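Local coordinates for protein cysteine synthase (PDB 5XEN) that probably catalyses, with the help of pyridoxal 5'-phosphate, the formation of L-cysteine and acetate from O-acetyl-L-serine and hydrogen sulfide, at residues Arg43-Arg48 against Lys154-Thr159; Val68-Thr73 against Lys136-Tyr141; Pro203-Ser208 against Ile244-Asp249. All coordinates share one frame; numbering follows the deposited sequence. Where two conformers were deposited one is given.

Interaction 1: Arg43-Arg48 against Lys154-Thr159; sequences RSTKDR and KAHYET. With SER (serine), chain N.
The hydroxyl of Thr159 works in two directions at once. OG1 donates to Ala155 O, 2.8 Å away and one turn back in its own helix, and accepts a weak, bent bond from Arg48 NH1 at 3.0 Å (N-H...O 136°). In this fold type II pyridoxal phosphate enzyme, helix 46-59, which starts near the predicted Schiff-base residue Lys46, packs here against helix 151-167. Ala155 O also receives Thr159 N, and its two donors arrive from opposite faces of the carbonyl plane. With chi1 at 60°, OG1 of Thr159 sits between the backbone N and the carbonyl carbon, turned back onto that oxygen.

Arg48 is extended from CG to NE and presents NH1 to OG1 at the edge of its guanidinium. Salt bridges from NE to Glu37 and from NH2 to Glu163 fix the rotation of the group, and Thr159 engages its remaining nitrogen. On the way, Arg48 CD passes 4.0 Å from ND1 of His156, whose ring is turned 45° from the guanidinium. Thr45 approaches the same ring at its edge and in its plane, OG1 lying 3.2 Å from CE1. The polar partners of this pair are others: Thr45 OG1 bonds to Glu37, so one carboxylate holds both Thr45 and Arg48, while His156 ND1 bonds to Thr160. The histidine also touches Ser184, a residue of the cofactor site, which places it in the second shell. Ala155 CB packs against the backbone of the other helix, 3.6 Å from Arg48 O. Just ahead of helix 46-59, Ser44 OG accepts a capping bond of 3.0 Å from Lys46 N.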
loop_
_atom_site.group_PDB
_atom_site.type_symbol
_atom_site.label_atom_id
_atom_site.label_comp_id
_atom_site.label_asym_id
_atom_site.label_seq_id
_atom_site.Cartn_x
_atom_site.Cartn_y
_atom_site.Cartn_z
ATOM N N ARG B 43 0.948 -4.106 -4.311
ATOM C CA ARG B 43 -0.299 -4.135 -3.544
ATOM C C ARG B 43 -1.139 -5.405 -3.716
ATOM O O ARG B 43 -2.306 -5.428 -3.324
ATOM C CB ARG B 43 -1.164 -2.900 -3.803
ATOM C CG ARG B 43 -0.433 -1.595 -3.532
ATOM C CD ARG B 43 -0.135 -1.451 -2.074
ATOM N NE ARG B 43 0.577 -0.195 -1.822
ATOM C CZ ARG B 43 1.730 -0.090 -1.183
ATOM N NH1 ARG B 43 2.332 -1.178 -0.696
ATOM N NH2 ARG B 43 2.245 1.102 -0.967
ATOM N N SER B 44 -0.518 -6.466 -4.211
ATOM C CA SER B 44 -1.163 -7.797 -4.243
ATOM C C SER B 44 -0.150 -8.902 -4.205
ATOM O O SER B 44 1.065 -8.677 -4.447
ATOM C CB SER B 44 -2.080 -7.985 -5.433
ATOM O OG SER B 44 -1.419 -8.505 -6.577
ATOM N N THR B 45 -0.659 -10.101 -3.909
ATOM C CA THR B 45 0.146 -11.309 -3.936
ATOM C C THR B 45 0.726 -11.598 -5.328
ATOM O O THR B 45 1.710 -12.301 -5.436
ATOM C CB THR B 45 -0.643 -12.557 -3.430
ATOM O OG1 THR B 45 0.272 -13.505 -2.879
ATOM C CG2 THR B 45 -1.454 -13.221 -4.528
ATOM N N LYS B 46 0.125 -11.034 -6.371
ATOM C CA LYS B 46 0.535 -11.369 -7.736
ATOM C C LYS B 46 1.912 -10.849 -8.064
ATOM O O LYS B 46 2.509 -11.293 -9.042
ATOM C CB LYS B 46 -0.438 -10.818 -8.774
ATOM C CG LYS B 46 -1.886 -11.160 -8.563
ATOM C CD LYS B 46 -2.148 -12.640 -8.620
ATOM C CE LYS B 46 -3.576 -12.912 -8.202
ATOM N NZ LYS B 46 -3.742 -12.445 -6.822
ATOM N N ASP B 47 2.434 -9.914 -7.265
ATOM C CA ASP B 47 3.854 -9.497 -7.392
ATOM C C ASP B 47 4.764 -10.740 -7.373
ATOM O O ASP B 47 5.783 -10.810 -8.095
ATOM C CB ASP B 47 4.307 -8.639 -6.226
ATOM C CG ASP B 47 3.841 -7.200 -6.282
ATOM O OD1 ASP B 47 3.002 -6.863 -7.154
ATOM O OD2 ASP B 47 4.288 -6.406 -5.396
ATOM N N ARG B 48 4.407 -11.722 -6.535
ATOM C CA ARG B 48 5.207 -12.923 -6.414
ATOM C C ARG B 48 5.241 -13.770 -7.691
ATOM O O ARG B 48 6.293 -14.279 -8.088
ATOM C CB ARG B 48 4.673 -13.787 -5.290
ATOM C CG ARG B 48 4.713 -13.152 -3.920
ATOM C CD ARG B 48 4.116 -14.132 -2.921
ATOM N NE ARG B 48 3.929 -13.587 -1.614
ATOM C CZ ARG B 48 4.784 -13.699 -0.584
ATOM N NH1 ARG B 48 5.942 -14.332 -0.729
ATOM N NH2 ARG B 48 4.489 -13.140 0.579
ATOM N N LYS B 154 4.192 -22.326 -8.016
ATOM C CA LYS B 154 5.529 -22.528 -7.475
ATOM C C LYS B 154 6.045 -21.346 -6.684
ATOM O O LYS B 154 6.789 -21.535 -5.714
ATOM C CB LYS B 154 6.549 -22.857 -8.597
ATOM C CG LYS B 154 7.854 -23.424 -8.062
ATOM C CD LYS B 154 8.839 -23.832 -9.169
ATOM C CE LYS B 154 8.291 -24.947 -10.060
ATOM N NZ LYS B 154 8.011 -26.185 -9.286
ATOM N N ALA B 155 5.704 -20.123 -7.116
ATOM C CA ALA B 155 6.114 -18.942 -6.378
ATOM C C ALA B 155 5.602 -19.020 -4.943
ATOM O O ALA B 155 6.330 -18.725 -4.000
ATOM C CB ALA B 155 5.634 -17.645 -7.051
ATOM N N HIS B 156 4.332 -19.403 -4.791
ATOM C CA HIS B 156 3.700 -19.503 -3.455
ATOM C C HIS B 156 4.205 -20.686 -2.623
ATOM O O HIS B 156 4.344 -20.611 -1.389
ATOM C CB HIS B 156 2.184 -19.585 -3.642
ATOM C CG HIS B 156 1.583 -18.346 -4.259
ATOM N ND1 HIS B 156 1.534 -17.176 -3.594
ATOM C CD2 HIS B 156 1.039 -18.113 -5.514
ATOM C CE1 HIS B 156 0.967 -16.236 -4.376
ATOM N NE2 HIS B 156 0.648 -16.801 -5.553
ATOM N N TYR B 157 4.473 -21.793 -3.304
ATOM C CA TYR B 157 5.111 -22.950 -2.707
ATOM C C TYR B 157 6.452 -22.585 -2.079
ATOM O O TYR B 157 6.774 -22.998 -0.958
ATOM C CB TYR B 157 5.277 -24.000 -3.785
ATOM C CG TYR B 157 5.982 -25.287 -3.386
ATOM C CD1 TYR B 157 5.264 -26.357 -2.876
ATOM C CD2 TYR B 157 7.348 -25.443 -3.588
ATOM C CE1 TYR B 157 5.903 -27.552 -2.578
ATOM C CE2 TYR B 157 8.004 -26.623 -3.275
ATOM C CZ TYR B 157 7.277 -27.679 -2.793
ATOM O OH TYR B 157 7.937 -28.837 -2.462
ATOM N N GLU B 158 7.217 -21.776 -2.793
ATOM C CA GLU B 158 8.560 -21.394 -2.367
ATOM C C GLU B 158 8.647 -20.268 -1.363
ATOM O O GLU B 158 9.575 -20.252 -0.542
ATOM C CB GLU B 158 9.384 -20.994 -3.597
ATOM C CG GLU B 158 9.757 -22.211 -4.418
ATOM C CD GLU B 158 10.547 -21.894 -5.685
ATOM O OE1 GLU B 158 10.792 -20.699 -5.969
ATOM O OE2 GLU B 158 10.890 -22.848 -6.409
ATOM N N THR B 159 7.710 -19.319 -1.393
ATOM C CA THR B 159 7.861 -18.121 -0.564
ATOM C C THR B 159 6.655 -17.950 0.388
ATOM O O THR B 159 6.818 -18.071 1.608
ATOM C CB THR B 159 8.136 -16.833 -1.410
ATOM O OG1 THR B 159 7.058 -16.598 -2.321
ATOM C CG2 THR B 159 9.473 -16.934 -2.150
HETATM N N SER N . -6.679 -12.758 -9.958
HETATM C CA SER N . -5.804 -13.027 -11.088
HETATM C C SER N . -5.389 -11.744 -11.876
HETATM O O SER N . -5.307 -11.778 -13.144
HETATM C CB SER N . -6.481 -13.926 -12.034
HETATM O OG SER N . -7.383 -13.102 -12.752
HETATM O OXT SER N . -4.906 -10.847 -11.174
#

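Interaction 2: Val68-Thr73 against Lys136-Tyr141; sequences VIIEAT and KNEKKY. With SER (serine), chain N.
Val68 N points almost straight at Lys140 O, forming a 3.0 Å hydrogen bond with an N-H...O angle of 172°. It belongs to a parallel beta bridge between Val68 and Tyr141, at the edge where strand 141-142 joins strand 68-72 in the smaller, all-parallel sheet. On the return side Tyr141 CA makes a CA-H...O contact of 3.0 Å with Val68 O, and the pairing is continued beyond the segment by backbone bonds that Val68 and Ile70 share with Phe142.

Side chains cover the bridge. Glu138, bent at chi2 (-61°), crosses Val68 at about a right angle, its OE1 lying 3.4 Å from Val68 CG2. Its aliphatic part serves a second neighbour, with CG 3.7 Å from Ile70 CD1. The same methyl reaches Tyr141 CB at 3.8 Å, so Ile70 CD1 is shared between the glutamate chain and the root of the tyrosine.

A second shell surrounds these groups. Lys93, on the adjacent strand 91-97, forms a salt bridge with Glu138 OE2, while OE1 faces the valine; Lys140 is anchored by NZ to Asp64 and Asp66, just upstream of Val68. Ile70 also packs on Leu131 of helix 123-135, the helix leading into the loop at Lys136-Lys140. Strand 68-72 runs from a surface edge at Val68 to the active site, where Thr73 OG1 accepts from the amides of Gly75 and Gly78 and lies 2.7 Å from the carboxylate O of the bound serine.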
loop_
_atom_site.group_PDB
_atom_site.type_symbol
_atom_site.label_atom_id
_atom_site.label_comp_id
_atom_site.label_asym_id
_atom_site.label_seq_id
_atom_site.Cartn_x
_atom_site.Cartn_y
_atom_site.Cartn_z
ATOM N N VAL B 68 8.016 -8.112 -26.114
ATOM C CA VAL B 68 6.825 -7.531 -25.545
ATOM C C VAL B 68 6.145 -8.604 -24.699
ATOM O O VAL B 68 5.877 -9.707 -25.155
ATOM C CB VAL B 68 5.879 -7.021 -26.635
ATOM C CG1 VAL B 68 4.561 -6.477 -26.071
ATOM C CG2 VAL B 68 6.623 -5.901 -27.394
ATOM N N ILE B 69 5.968 -8.297 -23.416
ATOM C CA ILE B 69 5.242 -9.205 -22.526
ATOM C C ILE B 69 3.751 -8.924 -22.690
ATOM O O ILE B 69 3.331 -7.761 -22.688
ATOM C CB ILE B 69 5.716 -9.034 -21.104
ATOM C CG1 ILE B 69 7.230 -9.285 -21.121
ATOM C CG2 ILE B 69 4.964 -10.010 -20.171
ATOM C CD1 ILE B 69 7.952 -9.053 -19.842
ATOM N N ILE B 70 2.964 -9.985 -22.848
ATOM C CA ILE B 70 1.538 -9.857 -23.055
ATOM C C ILE B 70 0.810 -10.871 -22.147
ATOM O O ILE B 70 1.177 -12.033 -22.123
ATOM C CB ILE B 70 1.121 -10.147 -24.502
ATOM C CG1 ILE B 70 1.938 -9.342 -25.523
ATOM C CG2 ILE B 70 -0.344 -9.721 -24.669
ATOM C CD1 ILE B 70 1.752 -9.857 -26.939
ATOM N N GLU B 71 -0.204 -10.415 -21.416
ATOM C CA GLU B 71 -0.888 -11.264 -20.435
ATOM C C GLU B 71 -2.355 -10.876 -20.321
ATOM O O GLU B 71 -2.696 -9.685 -20.432
ATOM C CB GLU B 71 -0.185 -11.203 -19.084
ATOM C CG GLU B 71 -0.743 -12.101 -17.982
ATOM C CD GLU B 71 -0.473 -13.609 -18.172
ATOM O OE1 GLU B 71 -0.156 -14.041 -19.309
ATOM O OE2 GLU B 71 -0.591 -14.355 -17.172
ATOM N N ALA B 72 -3.217 -11.878 -20.185
ATOM C CA ALA B 72 -4.627 -11.667 -19.857
ATOM C C ALA B 72 -4.772 -11.735 -18.332
ATOM O O ALA B 72 -4.236 -12.643 -17.707
ATOM C CB ALA B 72 -5.499 -12.727 -20.543
ATOM N N THR B 73 -5.507 -10.799 -17.738
ATOM C CA THR B 73 -5.544 -10.650 -16.292
ATOM C C THR B 73 -6.858 -9.975 -15.885
ATOM O O THR B 73 -7.416 -9.172 -16.662
ATOM C CB THR B 73 -4.349 -9.806 -15.778
ATOM O OG1 THR B 73 -4.460 -9.553 -14.378
ATOM C CG2 THR B 73 -4.285 -8.459 -16.458
ATOM N N LYS B 136 -0.583 -11.657 -33.160
ATOM C CA LYS B 136 -0.356 -11.564 -34.605
ATOM C C LYS B 136 0.369 -10.279 -35.023
ATOM O O LYS B 136 1.042 -10.267 -36.041
ATOM C CB LYS B 136 -1.671 -11.692 -35.383
ATOM C CG LYS B 136 -2.266 -13.087 -35.334
ATOM C CD LYS B 136 -3.591 -13.163 -36.093
ATOM C CE LYS B 136 -4.215 -14.550 -35.982
ATOM N NZ LYS B 136 -5.683 -14.529 -36.267
ATOM N N ASN B 137 0.238 -9.224 -34.231
ATOM C CA ASN B 137 0.940 -7.972 -34.484
ATOM C C ASN B 137 2.238 -7.766 -33.711
ATOM O O ASN B 137 2.866 -6.706 -33.847
ATOM C CB ASN B 137 0.008 -6.769 -34.339
ATOM C CG ASN B 137 -0.565 -6.347 -35.678
ATOM O OD1 ASN B 137 -1.599 -6.851 -36.096
ATOM N ND2 ASN B 137 0.136 -5.444 -36.378
ATOM N N GLU B 138 2.683 -8.767 -32.952
ATOM C CA GLU B 138 3.940 -8.629 -32.209
ATOM C C GLU B 138 4.985 -9.536 -32.809
ATOM O O GLU B 138 4.799 -10.752 -32.903
ATOM C CB GLU B 138 3.802 -8.997 -30.738
ATOM C CG GLU B 138 2.873 -8.108 -29.967
ATOM C CD GLU B 138 3.277 -6.657 -29.925
ATOM O OE1 GLU B 138 4.492 -6.364 -29.986
ATOM O OE2 GLU B 138 2.371 -5.806 -29.827
ATOM N N LYS B 139 6.107 -8.951 -33.175
ATOM C CA LYS B 139 7.226 -9.699 -33.751
ATOM C C LYS B 139 7.899 -10.600 -32.727
ATOM O O LYS B 139 8.450 -11.646 -33.071
ATOM C CB LYS B 139 8.226 -8.731 -34.417
ATOM C CG LYS B 139 9.114 -7.941 -33.463
ATOM C CD LYS B 139 10.053 -7.029 -34.224
ATOM C CE LYS B 139 10.655 -5.971 -33.331
ATOM N NZ LYS B 139 11.434 -6.567 -32.212
ATOM N N LYS B 140 7.876 -10.195 -31.459
ATOM C CA LYS B 140 8.570 -10.945 -30.441
ATOM C C LYS B 140 7.848 -10.738 -29.121
ATOM O O LYS B 140 7.693 -9.612 -28.672
ATOM C CB LYS B 140 9.987 -10.436 -30.299
ATOM C CG LYS B 140 10.832 -11.417 -29.525
ATOM C CD LYS B 140 12.144 -10.827 -29.044
ATOM C CE LYS B 140 12.972 -10.180 -30.126
ATOM N NZ LYS B 140 14.240 -9.596 -29.611
ATOM N N TYR B 141 7.369 -11.823 -28.542
ATOM C CA TYR B 141 6.545 -11.703 -27.342
ATOM C C TYR B 141 6.768 -12.891 -26.417
ATOM O O TYR B 141 7.355 -13.914 -26.790
ATOM C CB TYR B 141 5.077 -11.584 -27.737
ATOM C CG TYR B 141 4.536 -12.769 -28.474
ATOM C CD1 TYR B 141 4.203 -13.940 -27.795
ATOM C CD2 TYR B 141 4.380 -12.749 -29.848
ATOM C CE1 TYR B 141 3.733 -15.051 -28.465
ATOM C CE2 TYR B 141 3.889 -13.845 -30.533
ATOM C CZ TYR B 141 3.561 -14.988 -29.832
ATOM O OH TYR B 141 3.077 -16.079 -30.473
HETATM N N SER N . -6.679 -12.758 -9.958
HETATM C CA SER N . -5.804 -13.027 -11.088
HETATM C C SER N . -5.389 -11.744 -11.876
HETATM O O SER N . -5.307 -11.778 -13.144
HETATM C CB SER N . -6.481 -13.926 -12.034
HETATM O OG SER N . -7.383 -13.102 -12.752
HETATM O OXT SER N . -4.906 -10.847 -11.174
#

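Interaction 3: Pro203-Ser208 against Ile244-Asp249. With CA (calcium ion), chain Q.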
loop_
_atom_site.group_PDB
_atom_site.type_symbol
_atom_site.label_atom_id
_atom_site.label_comp_id
_atom_site.label_asym_id
_atom_site.label_seq_id
_atom_site.Cartn_x
_atom_site.Cartn_y
_atom_site.Cartn_z
ATOM N N PRO B 203 -10.074 -23.786 -0.402
ATOM C CA PRO B 203 -10.275 -22.687 -1.312
ATOM C C PRO B 203 -11.665 -22.069 -1.124
ATOM O O PRO B 203 -12.618 -22.752 -0.677
ATOM C CB PRO B 203 -10.156 -23.350 -2.661
ATOM C CG PRO B 203 -10.802 -24.692 -2.430
ATOM C CD PRO B 203 -10.413 -25.071 -1.032
ATOM N N VAL B 204 -11.770 -20.804 -1.506
ATOM C CA VAL B 204 -13.026 -20.091 -1.555
ATOM C C VAL B 204 -13.362 -19.684 -2.973
ATOM O O VAL B 204 -12.470 -19.256 -3.738
ATOM C CB VAL B 204 -12.996 -18.829 -0.663
ATOM C CG1 VAL B 204 -14.441 -18.328 -0.439
ATOM C CG2 VAL B 204 -12.306 -19.120 0.659
ATOM N N GLU B 205 -14.641 -19.793 -3.323
ATOM C CA GLU B 205 -15.140 -19.291 -4.589
ATOM C C GLU B 205 -16.411 -18.467 -4.388
ATOM O O GLU B 205 -17.027 -18.545 -3.323
ATOM C CB GLU B 205 -15.362 -20.467 -5.582
ATOM C CG GLU B 205 -16.557 -21.349 -5.252
ATOM C CD GLU B 205 -16.771 -22.523 -6.223
ATOM O OE1 GLU B 205 -16.051 -22.603 -7.250
ATOM O OE2 GLU B 205 -17.673 -23.349 -5.954
ATOM N N PRO B 206 -16.826 -17.707 -5.403
ATOM C CA PRO B 206 -18.027 -16.883 -5.267
ATOM C C PRO B 206 -19.284 -17.766 -5.213
ATOM O O PRO B 206 -19.433 -18.666 -6.031
ATOM C CB PRO B 206 -18.000 -15.988 -6.528
ATOM C CG PRO B 206 -16.604 -16.092 -7.074
ATOM C CD PRO B 206 -16.144 -17.457 -6.693
ATOM N N ALA B 207 -20.173 -17.504 -4.256
ATOM C CA ALA B 207 -21.442 -18.243 -4.181
ATOM C C ALA B 207 -22.252 -18.092 -5.478
ATOM O O ALA B 207 -22.908 -19.034 -5.888
ATOM C CB ALA B 207 -22.275 -17.826 -2.975
ATOM N N SER B 208 -22.143 -16.945 -6.150
ATOM C CA SER B 208 -22.802 -16.731 -7.439
ATOM C C SER B 208 -22.071 -17.307 -8.650
ATOM O O SER B 208 -22.564 -17.177 -9.750
ATOM C CB SER B 208 -22.986 -15.242 -7.701
ATOM O OG SER B 208 -23.773 -14.643 -6.695
ATOM N N ILE B 244 -14.944 -27.090 -0.376
ATOM C CA ILE B 244 -15.026 -25.832 -1.107
ATOM C C ILE B 244 -15.864 -24.854 -0.273
ATOM O O ILE B 244 -17.003 -25.147 0.065
ATOM C CB ILE B 244 -15.707 -25.988 -2.451
ATOM C CG1 ILE B 244 -15.089 -27.137 -3.266
ATOM C CG2 ILE B 244 -15.539 -24.697 -3.232
ATOM C CD1 ILE B 244 -13.627 -26.943 -3.581
ATOM N N LEU B 245 -15.299 -23.709 0.080
ATOM C CA LEU B 245 -16.062 -22.678 0.770
ATOM C C LEU B 245 -16.531 -21.597 -0.191
ATOM O O LEU B 245 -15.953 -21.417 -1.276
ATOM C CB LEU B 245 -15.250 -22.080 1.909
ATOM C CG LEU B 245 -14.555 -23.063 2.846
ATOM C CD1 LEU B 245 -13.765 -22.306 3.894
ATOM C CD2 LEU B 245 -15.546 -24.060 3.463
ATOM N N VAL B 246 -17.614 -20.903 0.169
ATOM C CA VAL B 246 -18.188 -19.909 -0.723
ATOM C C VAL B 246 -18.566 -18.639 0.004
ATOM O O VAL B 246 -18.740 -18.650 1.222
ATOM C CB VAL B 246 -19.435 -20.431 -1.503
ATOM C CG1 VAL B 246 -19.100 -21.646 -2.373
ATOM C CG2 VAL B 246 -20.590 -20.756 -0.554
ATOM N N CYS B 247 -18.738 -17.554 -0.764
ATOM C CA CYS B 247 -19.223 -16.296 -0.212
ATOM C C CYS B 247 -20.073 -15.523 -1.230
ATOM O O CYS B 247 -19.712 -15.382 -2.389
ATOM C CB CYS B 247 -18.027 -15.459 0.262
ATOM S SG CYS B 247 -18.473 -13.970 1.174
ATOM N N GLU B 248 -21.202 -14.993 -0.763
ATOM C CA GLU B 248 -22.039 -14.088 -1.552
ATOM C C GLU B 248 -21.383 -12.753 -1.737
ATOM O O GLU B 248 -20.571 -12.334 -0.902
ATOM C CB GLU B 248 -23.412 -13.902 -0.890
ATOM C CG GLU B 248 -24.161 -15.182 -0.797
ATOM C CD GLU B 248 -25.480 -15.064 -0.014
ATOM O OE1 GLU B 248 -25.936 -13.924 0.256
ATOM O OE2 GLU B 248 -26.026 -16.119 0.342
ATOM N N ASP B 249 -21.763 -12.063 -2.816
ATOM C CA ASP B 249 -21.202 -10.765 -3.149
ATOM C C ASP B 249 -21.349 -9.748 -2.023
ATOM O O ASP B 249 -20.386 -9.095 -1.590
ATOM C CB ASP B 249 -21.862 -10.177 -4.403
ATOM C CG ASP B 249 -21.542 -10.952 -5.674
ATOM O OD1 ASP B 249 -20.662 -11.821 -5.648
ATOM O OD2 ASP B 249 -22.202 -10.713 -6.693
HETATM CA CA CA Q . -26.715 -11.714 0.317
HETATM O O HOH W 1 -20.737 -14.620 -4.902
HETATM O O HOH W 2 -23.806 -13.437 -4.328
HETATM O O HOH W 3 -27.045 -11.649 -1.686
HETATM O O HOH W 4 -26.239 -11.239 2.677
#
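Strands 200-206 and 245-247, linked by way of helix 211-214, form a beta-alpha-beta unit at one edge of the larger, mixed sheet, and show how parallel strands can stay joined while their short axes are twisted 36° apart. Four backbone bonds alternate between them. Leu245 N reaches Pro203 O at 2.9 Å, nearly in line with its C=O, and Glu205 N returns to Leu245 O at 2.9 Å. Cys247 N then meets Glu205 O in the carbonyl plane, at a longer 3.2 Å. Last, Ala207 N lies 2.9 Å from Cys247 O, but well above that carbonyl's plane.

Val204 and Leu245 share one face of the sheet, where both touch Ile176 and Ala277. On the other, Glu205 and Val246 lie side by side, pointing the same way, with Glu205 CG 3.9 Å from Val246 CG1. The glutamate, extended beyond CG, carries OE2 to within 3.7 Å of Ile244 CG2 and is held at its end by Ser213 OG and Leu212 N of the intervening helix. Pro203 CG adds an apolar contact of 3.8 Å with Ile244 CD1.

Beyond the strands water takes over. One molecule joins Ser208 N, Cys247 O and Asp249 OD1; another links Ser208 OG to Asp249 N. Glu248, at the N-cap, binds calcium through OE1 at 2.3 Å, with two waters and Asp250 among its other ligands. Direct bonds thus join the strands, waters bridge Ser208 to Cys247 and Asp249 beyond them, and the metal probably offsets the carboxylate charge gathered there.

In the fold
From the N terminus, Arg43-Arg48 at the head of helix 46-59 comes first, soon followed by strand 68-72. Interaction 2 closes an inner loop when Lys136-Tyr141 returns to that strand, and interaction 1 closes the outer loop around it at Lys154-Thr159, so the second is nested within the first. Interaction 3 opens only afterwards and is in series with both, closing its own short loop at Ile244-Asp249. The first joins two helices beside the cofactor, the second builds one edge of the smaller parallel sheet, and the third one edge of the larger mixed one. Interactions 1 and 2, with centres 23 Å apart, both reach the bound serine.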